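Local coordinates for protein ORF10 (Moritella marina, PDB 6RIW) that probably catalyses decarboxylative chain elongation as the ketosynthase-chain length factor part of a larger polyunsaturated fatty acid synthase polypeptide, at residues Ser528-Leu533 against Gln554-Gln559; Glu297-Pro302 against Gln636-Ile641; Ala147-Asp152 against His930-Gln935; Thr621-Asp626 against Ser924-Leu929; Thr379-Ala384 against Arg431-Ser436. One frame throughout, in Å; residues are numbered along the deposited sequence.

Contact 1 (Ser528-Leu533 against Gln554-Gln559)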
# COMPACT_ATOMS: atom_id res chain seq x y z
N SER A 528 -11.12 19.50 10.86
CA SER A 528 -12.06 18.42 11.20
C SER A 528 -11.28 17.21 11.74
O SER A 528 -11.07 16.20 11.07
CB SER A 528 -12.91 18.08 9.98
OG SER A 528 -13.83 17.05 10.27
N TYR A 529 -10.83 17.36 12.98
CA TYR A 529 -10.05 16.31 13.61
C TYR A 529 -10.98 15.28 14.22
O TYR A 529 -12.09 15.59 14.67
CB TYR A 529 -9.16 16.86 14.72
CG TYR A 529 -8.11 17.85 14.28
CD1 TYR A 529 -6.93 17.41 13.69
CD2 TYR A 529 -8.31 19.23 14.42
CE1 TYR A 529 -5.96 18.31 13.27
CE2 TYR A 529 -7.34 20.13 13.99
CZ TYR A 529 -6.16 19.66 13.44
OH TYR A 529 -5.20 20.56 13.02
N VAL A 530 -10.49 14.04 14.28
CA VAL A 530 -11.13 12.97 15.03
C VAL A 530 -10.41 12.87 16.38
O VAL A 530 -9.22 12.52 16.43
CB VAL A 530 -11.09 11.64 14.27
CG1 VAL A 530 -11.62 10.50 15.15
CG2 VAL A 530 -11.91 11.74 12.99
N GLU A 531 -11.11 13.15 17.48
CA GLU A 531 -10.44 13.07 18.78
C GLU A 531 -10.31 11.63 19.26
O GLU A 531 -9.29 11.25 19.83
CB GLU A 531 -11.17 13.93 19.82
CG GLU A 531 -10.66 13.69 21.27
CD GLU A 531 -11.03 14.81 22.25
OE1 GLU A 531 -11.96 15.60 21.96
OE2 GLU A 531 -10.38 14.88 23.32
N GLN A 532 -11.34 10.82 19.03
CA GLN A 532 -11.40 9.47 19.58
C GLN A 532 -12.47 8.68 18.84
O GLN A 532 -13.34 9.24 18.18
CB GLN A 532 -11.69 9.49 21.08
CG GLN A 532 -13.00 10.17 21.43
CD GLN A 532 -13.11 10.49 22.92
OE1 GLN A 532 -12.18 11.02 23.52
NE2 GLN A 532 -14.25 10.17 23.51
N LEU A 533 -12.41 7.36 18.98
CA LEU A 533 -13.48 6.49 18.51
C LEU A 533 -13.87 5.52 19.61
O LEU A 533 -13.05 5.13 20.45
CB LEU A 533 -13.06 5.72 17.26
CG LEU A 533 -11.73 4.99 17.45
CD1 LEU A 533 -11.98 3.52 17.75
CD2 LEU A 533 -10.86 5.13 16.24
N GLN A 554 -6.48 1.32 11.30
CA GLN A 554 -7.15 0.05 11.04
C GLN A 554 -8.49 -0.04 11.78
O GLN A 554 -9.48 -0.51 11.21
CB GLN A 554 -6.23 -1.11 11.41
CG GLN A 554 -4.97 -1.13 10.51
CD GLN A 554 -4.44 -2.55 10.22
OE1 GLN A 554 -4.84 -3.53 10.86
NE2 GLN A 554 -3.54 -2.65 9.23
N LEU A 555 -8.56 0.45 13.02
CA LEU A 555 -9.82 0.37 13.75
C LEU A 555 -10.91 1.21 13.08
O LEU A 555 -12.07 0.79 12.99
CB LEU A 555 -9.62 0.83 15.20
CG LEU A 555 -8.71 -0.09 16.00
CD1 LEU A 555 -8.28 0.56 17.29
CD2 LEU A 555 -9.42 -1.40 16.26
N MET A 556 -10.55 2.42 12.64
CA MET A 556 -11.52 3.28 11.97
C MET A 556 -12.06 2.63 10.70
O MET A 556 -13.27 2.69 10.44
CB MET A 556 -10.91 4.63 11.62
CG MET A 556 -10.60 5.49 12.81
SD MET A 556 -11.99 6.55 13.22
CE MET A 556 -12.00 7.68 11.82
N MET A 557 -11.16 2.05 9.88
CA MET A 557 -11.59 1.40 8.65
C MET A 557 -12.50 0.21 8.95
O MET A 557 -13.50 -0.02 8.27
CB MET A 557 -10.37 0.94 7.83
CG MET A 557 -10.72 -0.01 6.67
SD MET A 557 -10.64 -1.77 7.15
CE MET A 557 -11.63 -2.52 5.86
N MET A 558 -12.15 -0.56 9.97
CA MET A 558 -12.91 -1.77 10.27
C MET A 558 -14.33 -1.43 10.69
O MET A 558 -15.29 -2.10 10.30
CB MET A 558 -12.20 -2.57 11.36
CG MET A 558 -10.96 -3.28 10.86
SD MET A 558 -9.82 -3.52 12.24
CE MET A 558 -10.63 -4.91 13.01
N GLN A 559 -14.48 -0.38 11.51
CA GLN A 559 -15.81 -0.00 11.99
C GLN A 559 -16.71 0.47 10.85
O GLN A 559 -17.87 0.06 10.77
CB GLN A 559 -15.69 1.07 13.07
CG GLN A 559 -17.00 1.42 13.72
CD GLN A 559 -16.78 2.06 15.08
OE1 GLN A 559 -16.34 3.21 15.17
NE2 GLN A 559 -17.07 1.31 16.14
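Leu555 touches Leu533 only lightly: its CB lies 4.4 Å from CD1 of Leu533, a loose apolar contact. It also packs on Ile910, whose backbone pairs with that of Leu533, so Leu555 sits beside the small antiparallel pairing of strands 532-536 and 907-911.

Met556, the next residue, carries the closer packing. Its first torsion (-69°) sets CG beside the backbone N, and the chain then turns about its CB-CG and CG-SD bonds instead of running straight out from the helix. Leu533 CD2 rests against the CG-SD bond, 3.5 Å from Met556 CG and 3.5 Å from Met556 SD; the carbon pair is tighter than ordinary van der Waals contact. The two side chains cross obliquely, and the methyl end of the methionine continues toward Val530, where Met556 CE comes to 4.2 Å from Val530 CG2.

The fold explains the setting. Both segments belong to the second ketosynthase-like domain, the chain length factor, which has the layered thiolase fold. Strand 741-752 adjoins both segments: Met556 touches Ala745, and Val530 N is hydrogen-bonded to Glu743 OE2. Val530, Leu533, Leu555 and Met556 are all buried.

One turn beyond Leu555, Gln559 N donates to Leu555 O at 3.1 Å, continuing the helix. The Gln559 side chain adds a polar link to the apolar patch: Gln559 NE2 is hydrogen-bonded to the backbone O of Asp534, immediately after Leu533.

Contact 2 (Glu297-Pro302 against Gln636-Ile641)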
# COMPACT_ATOMS: atom_id res chain seq x y z
N GLU A 297 -8.11 -18.28 11.20
CA GLU A 297 -6.72 -18.20 11.61
C GLU A 297 -6.35 -16.76 11.96
O GLU A 297 -6.95 -15.81 11.46
CB GLU A 297 -5.75 -18.72 10.52
CG GLU A 297 -5.87 -20.21 10.22
CD GLU A 297 -5.47 -21.08 11.39
OE1 GLU A 297 -6.08 -22.16 11.58
OE2 GLU A 297 -4.53 -20.68 12.13
N PHE A 298 -5.37 -16.64 12.85
CA PHE A 298 -4.70 -15.39 13.15
C PHE A 298 -4.23 -14.72 11.85
O PHE A 298 -4.01 -15.39 10.84
CB PHE A 298 -3.52 -15.71 14.08
CG PHE A 298 -2.63 -14.55 14.41
CD1 PHE A 298 -3.10 -13.47 15.16
CD2 PHE A 298 -1.30 -14.55 14.02
CE1 PHE A 298 -2.27 -12.41 15.47
CE2 PHE A 298 -0.46 -13.50 14.34
CZ PHE A 298 -0.94 -12.43 15.06
N VAL A 299 -4.08 -13.39 11.88
CA VAL A 299 -3.80 -12.68 10.63
C VAL A 299 -2.47 -13.07 9.99
O VAL A 299 -2.26 -12.79 8.80
CB VAL A 299 -3.86 -11.14 10.84
CG1 VAL A 299 -5.26 -10.69 11.25
CG2 VAL A 299 -2.80 -10.69 11.85
N LEU A 300 -1.55 -13.68 10.74
CA LEU A 300 -0.27 -14.05 10.16
C LEU A 300 -0.18 -15.53 9.78
O LEU A 300 0.84 -15.95 9.21
CB LEU A 300 0.87 -13.69 11.13
CG LEU A 300 1.12 -12.20 11.36
CD1 LEU A 300 2.35 -11.97 12.25
CD2 LEU A 300 1.25 -11.44 10.04
N SER A 301 -1.22 -16.32 10.03
CA SER A 301 -1.14 -17.77 9.84
C SER A 301 -1.96 -18.23 8.64
O SER A 301 -3.12 -17.82 8.51
CB SER A 301 -1.62 -18.50 11.09
OG SER A 301 -1.05 -17.93 12.26
N PRO A 302 -1.42 -19.08 7.78
CA PRO A 302 -2.16 -19.52 6.59
C PRO A 302 -3.24 -20.54 6.93
O PRO A 302 -3.14 -21.29 7.90
CB PRO A 302 -1.08 -20.15 5.72
CG PRO A 302 -0.07 -20.66 6.72
CD PRO A 302 -0.07 -19.68 7.86
N GLN A 636 -0.03 -5.07 17.74
CA GLN A 636 0.15 -3.70 17.27
C GLN A 636 0.93 -3.67 15.96
O GLN A 636 0.58 -2.94 15.04
CB GLN A 636 0.84 -2.84 18.33
CG GLN A 636 0.84 -1.36 17.98
CD GLN A 636 1.90 -0.55 18.73
OE1 GLN A 636 2.85 -1.09 19.31
NE2 GLN A 636 1.75 0.77 18.70
N TYR A 637 1.99 -4.48 15.85
CA TYR A 637 2.76 -4.43 14.61
C TYR A 637 1.98 -4.99 13.42
O TYR A 637 2.17 -4.52 12.30
CB TYR A 637 4.09 -5.16 14.77
CG TYR A 637 5.29 -4.43 14.17
CD1 TYR A 637 5.55 -4.44 12.81
CD2 TYR A 637 6.20 -3.79 15.00
CE1 TYR A 637 6.69 -3.79 12.28
CE2 TYR A 637 7.32 -3.15 14.49
CZ TYR A 637 7.56 -3.14 13.14
OH TYR A 637 8.70 -2.48 12.70
N THR A 638 1.10 -5.99 13.63
CA THR A 638 0.28 -6.44 12.50
C THR A 638 -0.59 -5.31 11.96
O THR A 638 -0.92 -5.29 10.77
CB THR A 638 -0.62 -7.64 12.86
OG1 THR A 638 -1.67 -7.22 13.76
CG2 THR A 638 0.18 -8.78 13.48
N SER A 639 -0.99 -4.37 12.82
CA SER A 639 -1.77 -3.23 12.35
C SER A 639 -0.91 -2.17 11.66
O SER A 639 -1.47 -1.22 11.11
CB SER A 639 -2.58 -2.59 13.49
OG SER A 639 -1.78 -1.85 14.41
N PHE A 640 0.42 -2.31 11.66
CA PHE A 640 1.24 -1.46 10.81
C PHE A 640 1.18 -1.87 9.35
O PHE A 640 1.68 -1.13 8.49
CB PHE A 640 2.71 -1.50 11.26
CG PHE A 640 3.00 -0.89 12.62
CD1 PHE A 640 2.00 -0.30 13.39
CD2 PHE A 640 4.30 -0.91 13.11
CE1 PHE A 640 2.31 0.27 14.63
CE2 PHE A 640 4.60 -0.34 14.34
CZ PHE A 640 3.59 0.24 15.10
N ILE A 641 0.62 -3.05 9.04
CA ILE A 641 0.65 -3.65 7.71
C ILE A 641 -0.68 -3.35 7.02
O ILE A 641 -1.72 -3.88 7.42
CB ILE A 641 0.91 -5.16 7.80
CG1 ILE A 641 2.18 -5.44 8.61
CG2 ILE A 641 0.96 -5.79 6.42
CD1 ILE A 641 2.35 -6.87 9.04
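Thr638 offers its methyl group to three residues of the facing loop. Val299 CG2 is 3.9 Å from Thr638 CB and equally near its CG2, while Leu300 CD1 stands 4.0 Å from Thr638 CG2. Phe298 approaches from the opposite direction with the far end of its ring, CZ lying 4.1 Å from Thr638 CG2; the ring meets this methyl obliquely.

With chi1 at 70°, Thr638 sends CG2 across the contact and keeps OG1 for polar work: the hydroxyl is bonded to Asn635 O, one turn back, and to Arg648 NH2. Arg648 and Ile644, both on helix 642-653, also pack against Val299.

Behind the apolar shell stand two type I beta turns. The first, Phe298 to Ser301, is closed by Ser301 N donating to Phe298 O at 3.1 Å, and it gathers the three touching side chains on one short bend. Val299 CG2 lies 4.0 Å above one face of the Phe298 ring, toward its rim, and Ser301 OG is at the ring edge. Val299 is further tied by its backbone to Gly441. The second turn runs from Thr638 to Ile641, with Ile641 N donating to Thr638 O, and Ser639 OG donates to Gln636 O at 2.7 Å.

One segment belongs to the ketosynthase and the other to the chain length factor, consistent with the pseudo-dimer interface of paired thiolase folds, as in KS-CLF heterodimers, here within one chain.

Contact 3 (Ala147-Asp152 against His930-Gln935)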
# COMPACT_ATOMS: atom_id res chain seq x y z
N ALA A 147 15.50 20.62 29.23
CA ALA A 147 14.81 21.06 30.44
C ALA A 147 15.13 20.16 31.63
O ALA A 147 15.16 20.64 32.77
CB ALA A 147 13.29 21.09 30.21
N VAL A 148 15.40 18.88 31.39
CA VAL A 148 15.65 17.94 32.48
C VAL A 148 17.11 17.96 32.91
O VAL A 148 17.41 17.99 34.11
CB VAL A 148 15.20 16.53 32.05
CG1 VAL A 148 15.67 15.50 33.05
CG2 VAL A 148 13.68 16.47 31.93
N LEU A 149 18.03 17.95 31.95
CA LEU A 149 19.44 17.64 32.19
C LEU A 149 20.34 18.86 32.23
O LEU A 149 21.15 19.01 33.15
CB LEU A 149 19.96 16.67 31.12
CG LEU A 149 19.22 15.33 31.01
CD1 LEU A 149 19.70 14.55 29.79
CD2 LEU A 149 19.42 14.53 32.29
N HIS A 150 20.22 19.74 31.25
CA HIS A 150 21.21 20.76 31.01
C HIS A 150 20.76 21.60 29.83
O HIS A 150 20.39 21.04 28.78
CB HIS A 150 22.58 20.11 30.72
CG HIS A 150 23.74 21.05 30.86
ND1 HIS A 150 23.89 22.17 30.07
CD2 HIS A 150 24.82 21.01 31.67
CE1 HIS A 150 25.00 22.79 30.40
NE2 HIS A 150 25.59 22.11 31.37
N PRO A 151 20.74 22.93 29.97
CA PRO A 151 20.32 23.80 28.85
C PRO A 151 21.16 23.62 27.60
O PRO A 151 20.69 23.97 26.51
CB PRO A 151 20.47 25.21 29.43
CG PRO A 151 21.44 25.06 30.56
CD PRO A 151 21.17 23.71 31.14
N ASP A 152 22.37 23.10 27.72
CA ASP A 152 23.24 22.88 26.57
C ASP A 152 23.22 21.43 26.08
O ASP A 152 24.02 21.07 25.22
CB ASP A 152 24.67 23.31 26.91
CG ASP A 152 24.76 24.80 27.25
OD1 ASP A 152 24.05 25.62 26.61
OD2 ASP A 152 25.54 25.15 28.16
N HIS A 930 17.46 11.60 39.35
CA HIS A 930 18.11 12.60 40.20
C HIS A 930 19.63 12.50 40.11
O HIS A 930 20.31 13.52 39.98
CB HIS A 930 17.65 12.43 41.66
CG HIS A 930 18.21 13.48 42.58
ND1 HIS A 930 19.40 13.31 43.26
CD2 HIS A 930 17.75 14.71 42.92
CE1 HIS A 930 19.64 14.38 43.99
NE2 HIS A 930 18.66 15.25 43.80
N ALA A 931 20.16 11.28 40.17
CA ALA A 931 21.61 11.08 40.10
C ALA A 931 22.17 11.40 38.73
O ALA A 931 23.35 11.75 38.61
CB ALA A 931 21.95 9.63 40.47
N ILE A 932 21.36 11.26 37.68
CA ILE A 932 21.81 11.64 36.34
C ILE A 932 21.88 13.15 36.22
O ILE A 932 22.85 13.70 35.69
CB ILE A 932 20.89 11.01 35.28
CG1 ILE A 932 21.02 9.48 35.31
CG2 ILE A 932 21.22 11.54 33.89
CD1 ILE A 932 19.99 8.75 34.51
N LYS A 933 20.87 13.85 36.75
CA LYS A 933 20.87 15.31 36.71
C LYS A 933 22.10 15.88 37.42
O LYS A 933 22.64 16.91 36.99
CB LYS A 933 19.59 15.85 37.36
CG LYS A 933 18.32 15.62 36.56
CD LYS A 933 17.09 16.03 37.39
CE LYS A 933 15.83 16.08 36.52
NZ LYS A 933 14.59 16.49 37.26
N ALA A 934 22.55 15.23 38.50
CA ALA A 934 23.72 15.70 39.25
C ALA A 934 25.02 15.45 38.50
O ALA A 934 26.00 16.16 38.71
CB ALA A 934 23.76 15.01 40.61
N GLN A 935 25.05 14.43 37.65
CA GLN A 935 26.18 14.22 36.76
C GLN A 935 26.28 15.28 35.67
O GLN A 935 27.29 15.31 34.95
CB GLN A 935 26.05 12.84 36.12
CG GLN A 935 26.36 11.71 37.07
CD GLN A 935 27.84 11.45 37.14
OE1 GLN A 935 28.53 11.99 38.00
NE2 GLN A 935 28.34 10.64 36.21
O HOH W 1 21.21 19.23 35.79
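Val148 and Leu149, where helix 129-148 of the ketosynthase domain, a thiolase fold, runs out, dock against Ile932 and Lys933 of helix 929-934, near the C-terminal end of the modelled chain. The two backbones are close: the CA atoms of Leu149 and Lys933 are 5.3 Å apart.

The tight part is aliphatic. Leu149 CD2 rests 3.8 Å from Ile932 CG2, both residues being buried, and Ile932 continues on to Leu612 and Gln616 while Leu149 reaches Leu620. Lys933 joins in through its methylenes. Its chain is extended beyond CG and crosses the Val148 side chain at about a right angle, bringing Lys933 CE to 3.5 Å from Val148 CG1. The same CE carbon is 3.5 Å from Val148 O, so the lysine stem passes the oxygen end of the Val148 carbonyl as well as the methyl.

The other side is wetter and more open. Lys933, though its stem is packed, is otherwise exposed, and beyond Leu149 the loop turns away. There His150 keeps its ring in place by taking Asp152 N at ND1, 2.9 Å away with an N-H...ND1 angle of 161°; its NE2 is bonded to Lys939 O, consistent with a proton on NE2. At the backbone level a single water bridges the two segments, donating one hydrogen to Leu149 O at 2.6 Å and the other to Lys933 O at 3.0 Å.

Contact 4 (Thr621-Asp626 against Ser924-Leu929)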
# COMPACT_ATOMS: atom_id res chain seq x y z
N THR A 621 17.75 6.59 28.25
CA THR A 621 17.26 6.23 26.92
C THR A 621 15.82 5.73 27.00
O THR A 621 14.98 6.12 26.18
CB THR A 621 18.17 5.18 26.29
OG1 THR A 621 19.52 5.70 26.24
CG2 THR A 621 17.73 4.88 24.88
N ASN A 622 15.50 4.90 27.99
CA ASN A 622 14.15 4.36 28.11
C ASN A 622 13.12 5.46 28.39
O ASN A 622 11.98 5.38 27.90
CB ASN A 622 14.11 3.31 29.21
CG ASN A 622 14.71 2.00 28.77
OD1 ASN A 622 14.83 1.74 27.57
ND2 ASN A 622 15.10 1.17 29.73
N ILE A 623 13.49 6.47 29.18
CA ILE A 623 12.57 7.57 29.46
C ILE A 623 12.25 8.33 28.18
O ILE A 623 11.08 8.64 27.91
CB ILE A 623 13.17 8.51 30.52
CG1 ILE A 623 13.31 7.81 31.88
CG2 ILE A 623 12.30 9.77 30.67
CD1 ILE A 623 14.20 8.61 32.81
N ALA A 624 13.27 8.66 27.40
CA ALA A 624 13.06 9.35 26.13
C ALA A 624 12.25 8.50 25.16
O ALA A 624 11.33 9.01 24.51
CB ALA A 624 14.41 9.73 25.51
N LYS A 625 12.59 7.21 25.04
CA LYS A 625 11.87 6.31 24.13
C LYS A 625 10.39 6.26 24.46
O LYS A 625 9.52 6.34 23.57
CB LYS A 625 12.47 4.91 24.20
CG LYS A 625 13.80 4.73 23.46
CD LYS A 625 14.23 3.29 23.62
CE LYS A 625 15.38 2.93 22.66
NZ LYS A 625 15.97 1.61 23.03
N ASP A 626 10.06 6.09 25.75
CA ASP A 626 8.66 5.96 26.14
C ASP A 626 7.88 7.24 25.88
O ASP A 626 6.66 7.19 25.70
CB ASP A 626 8.57 5.58 27.61
CG ASP A 626 8.97 4.13 27.86
OD1 ASP A 626 9.16 3.38 26.87
OD2 ASP A 626 9.11 3.75 29.04
N SER A 924 9.02 12.87 34.25
CA SER A 924 9.29 11.47 34.53
C SER A 924 9.47 11.25 36.02
O SER A 924 10.09 12.07 36.71
CB SER A 924 10.54 10.99 33.79
OG SER A 924 11.00 9.78 34.35
N ALA A 925 8.90 10.15 36.52
CA ALA A 925 8.99 9.77 37.92
C ALA A 925 10.16 8.82 38.20
O ALA A 925 10.22 8.21 39.27
CB ALA A 925 7.67 9.13 38.37
N SER A 926 11.09 8.69 37.25
CA SER A 926 12.26 7.83 37.43
C SER A 926 13.09 8.28 38.63
O SER A 926 13.50 9.44 38.72
CB SER A 926 13.12 7.84 36.17
OG SER A 926 14.44 7.41 36.46
N SER A 927 13.37 7.33 39.53
CA SER A 927 14.18 7.61 40.71
C SER A 927 15.64 7.90 40.35
O SER A 927 16.24 8.85 40.88
CB SER A 927 14.10 6.44 41.69
OG SER A 927 14.17 5.21 40.99
N SER A 928 16.23 7.10 39.46
CA SER A 928 17.63 7.32 39.10
C SER A 928 17.86 8.60 38.31
O SER A 928 19.02 8.96 38.06
CB SER A 928 18.17 6.12 38.32
OG SER A 928 17.34 5.79 37.22
N LEU A 929 16.80 9.30 37.93
CA LEU A 929 16.97 10.55 37.19
C LEU A 929 17.66 11.62 38.03
O LEU A 929 18.39 12.45 37.48
CB LEU A 929 15.60 11.04 36.69
CG LEU A 929 15.57 12.09 35.58
CD1 LEU A 929 16.38 11.64 34.36
CD2 LEU A 929 14.13 12.41 35.18
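Ile623 reaches across to Ser924, Ser926 and Leu929, and all the direct contacts between the two segments are van der Waals ones made by this one side chain. Its first torsion, -65°, places CG1 anti to the carbonyl carbon, and the chain continues outward so that CD1 enters the bend of the 924-929 loop. There CD1 lies 3.6 Å from Ser926 CB, and 4.0 Å from Leu929 CD1, the purely apolar pair. Against Ser924 two branches are used: Ile623 CD1 is 3.7 Å from Ser924 OG, while Ile623 CG2 is 3.8 Å from Ser924 CB. An alanine here keeps neither CD1 nor CG2, which would probably leave Leu929 CD1 and the CB atoms of Ser924 and Ser926 without this partner and open a gap between helix and loop.

The hydrogen bonds shape the loop that receives the isoleucine. Ser926 N donates to Ser924 OG at 3.1 Å with an angle of 164°, nearly straight. The Ser926 hydroxyl is bonded to Glu619 OE2, one helical turn before Ile623, so a polar link to helix 614-628 runs beside the apolar one. Ser928 OG donates to Ser926 OG only weakly, at 3.4 Å.

Elsewhere on the helix, Lys625 is salt-bridged to Asp56 and Asp626 to Arg594.

The Ser924 to Ser926 geometry is that of an ST turn, in a loop packed against helix 614-628 of the chain length factor domain and leading into helix 929-934.

Contact 5 (Thr379-Ala384 against Arg431-Ser436)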
# COMPACT_ATOMS: atom_id res chain seq x y z
N THR A 379 9.25 -15.10 -12.61
CA THR A 379 10.33 -15.02 -13.59
C THR A 379 11.00 -16.38 -13.76
O THR A 379 11.23 -16.84 -14.89
CB THR A 379 11.33 -13.93 -13.19
OG1 THR A 379 10.65 -12.67 -13.07
CG2 THR A 379 12.45 -13.80 -14.23
N LYS A 380 11.30 -17.06 -12.64
CA LYS A 380 11.87 -18.40 -12.68
C LYS A 380 10.98 -19.35 -13.47
O LYS A 380 11.46 -20.12 -14.32
CB LYS A 380 12.07 -18.91 -11.25
CG LYS A 380 12.59 -20.35 -11.13
CD LYS A 380 12.89 -20.70 -9.68
CE LYS A 380 12.97 -22.20 -9.46
NZ LYS A 380 12.84 -22.55 -8.00
N ALA A 381 9.67 -19.33 -13.19
CA ALA A 381 8.78 -20.27 -13.86
C ALA A 381 8.66 -19.98 -15.35
O ALA A 381 8.68 -20.90 -16.18
CB ALA A 381 7.40 -20.26 -13.19
N MET A 382 8.54 -18.70 -15.73
CA MET A 382 8.43 -18.37 -17.14
C MET A 382 9.71 -18.69 -17.90
O MET A 382 9.66 -19.13 -19.06
CB MET A 382 8.07 -16.89 -17.34
CG MET A 382 6.70 -16.56 -16.83
SD MET A 382 6.41 -14.78 -16.86
CE MET A 382 4.97 -14.71 -15.77
N LEU A 383 10.88 -18.45 -17.29
CA LEU A 383 12.12 -18.81 -17.96
C LEU A 383 12.28 -20.33 -18.04
O LEU A 383 12.79 -20.85 -19.03
CB LEU A 383 13.32 -18.18 -17.26
CG LEU A 383 13.45 -16.65 -17.46
CD1 LEU A 383 14.64 -16.08 -16.69
CD2 LEU A 383 13.51 -16.27 -18.93
N ALA A 384 11.85 -21.04 -16.99
CA ALA A 384 11.92 -22.50 -17.01
C ALA A 384 11.01 -23.10 -18.07
O ALA A 384 11.36 -24.09 -18.72
CB ALA A 384 11.55 -23.06 -15.63
N ARG A 431 3.93 -27.64 -21.89
CA ARG A 431 4.58 -27.49 -20.60
C ARG A 431 3.78 -26.50 -19.76
O ARG A 431 3.44 -25.41 -20.22
CB ARG A 431 6.01 -26.98 -20.78
CG ARG A 431 6.99 -28.04 -21.29
CD ARG A 431 8.42 -27.57 -21.17
NE ARG A 431 8.68 -26.45 -22.06
CZ ARG A 431 9.66 -26.41 -22.96
NH1 ARG A 431 10.50 -27.43 -23.08
NH2 ARG A 431 9.80 -25.33 -23.73
N THR A 432 3.48 -26.89 -18.52
CA THR A 432 2.56 -26.14 -17.68
C THR A 432 3.11 -26.01 -16.26
O THR A 432 3.55 -26.99 -15.67
CB THR A 432 1.18 -26.82 -17.67
OG1 THR A 432 0.72 -26.93 -19.02
CG2 THR A 432 0.18 -26.00 -16.87
N ALA A 433 3.07 -24.78 -15.73
CA ALA A 433 3.56 -24.50 -14.39
C ALA A 433 2.52 -23.70 -13.62
O ALA A 433 1.77 -22.92 -14.19
CB ALA A 433 4.89 -23.72 -14.44
N GLY A 434 2.49 -23.91 -12.31
CA GLY A 434 1.73 -23.07 -11.40
C GLY A 434 2.68 -22.16 -10.63
O GLY A 434 3.84 -22.50 -10.41
N VAL A 435 2.18 -21.00 -10.21
CA VAL A 435 2.90 -20.15 -9.26
C VAL A 435 1.93 -19.77 -8.15
O VAL A 435 0.83 -19.28 -8.43
CB VAL A 435 3.47 -18.88 -9.92
CG1 VAL A 435 4.22 -18.04 -8.87
CG2 VAL A 435 4.39 -19.21 -11.06
N SER A 436 2.33 -20.01 -6.90
CA SER A 436 1.50 -19.73 -5.74
C SER A 436 2.16 -18.67 -4.86
O SER A 436 3.38 -18.69 -4.65
CB SER A 436 1.24 -21.01 -4.90
OG SER A 436 0.81 -22.09 -5.72
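Ala381 meets Ala433 and Val435 with no ring or other flat side group taking part between them. One side of strand 432-436 presents the CB atoms of Ala433 and Val435 to the helix, whereas Thr432 and Ser436 lie on its other side, where Ser436 OG is bonded to His446 ND1. Gly434, between the two touching residues, belongs to the side turned from the helix.

Only carbon touches carbon across the contact. Ala381 CB comes to 3.8 Å from Val435 CG2 and, less closely, to 4.5 Å from Ala433 CB. Val435 turns that branch anti to its own carbonyl carbon (chi1 -180° for CG1), which sets CG2 at the alanine methyl. With methyls on both sides at Ala381 and Ala433, the backbones can come close: Ala381 CA and Ala433 CA are 6.7 Å apart. The helix is regular here, Leu383 N donating to Thr379 O at 2.9 Å, and all three touching residues are buried.

The side chain of Ala433 is about 10 Å from that of Lys286, a residue of the magnesium site, so the contact is near that site without belonging to it.

Helices packed on sheets are a feature of the layered alpha-beta-alpha-beta-alpha thiolase fold, that of the ketosynthase domain. Strand 432-439 lies between strands 327-329 and 443-450, through backbone hydrogen bonds of Gly434 with Tyr327 and Glu329, and of Ala433 with Leu449. Leu449 also packs on Ala381, Met382 and Val435, while helix 19-27 packs beside helix 374-387 through Phe22, Trp23 and Leu26.

Contacts 3 and 4 form one cluster, their centres 12 Å apart: Val148 CG1 packs 4.1 Å from Leu929 CD2, so the chain's C-terminal part joins ketosynthase helix 129-148 to helix 614-628 of the chain length factor. Contact 2, across the domain interface, touches contact 1 where Gln554 NE2 lies 2.8 Å from Ile641 O. Contact 5 lies alone in the ketosynthase, nearest atoms about 11 Å from contact 2 and about 51 Å from contact 3, and is the one near the magnesium site of Met1 and Lys286. Along the chain, contact 3 encloses all the others.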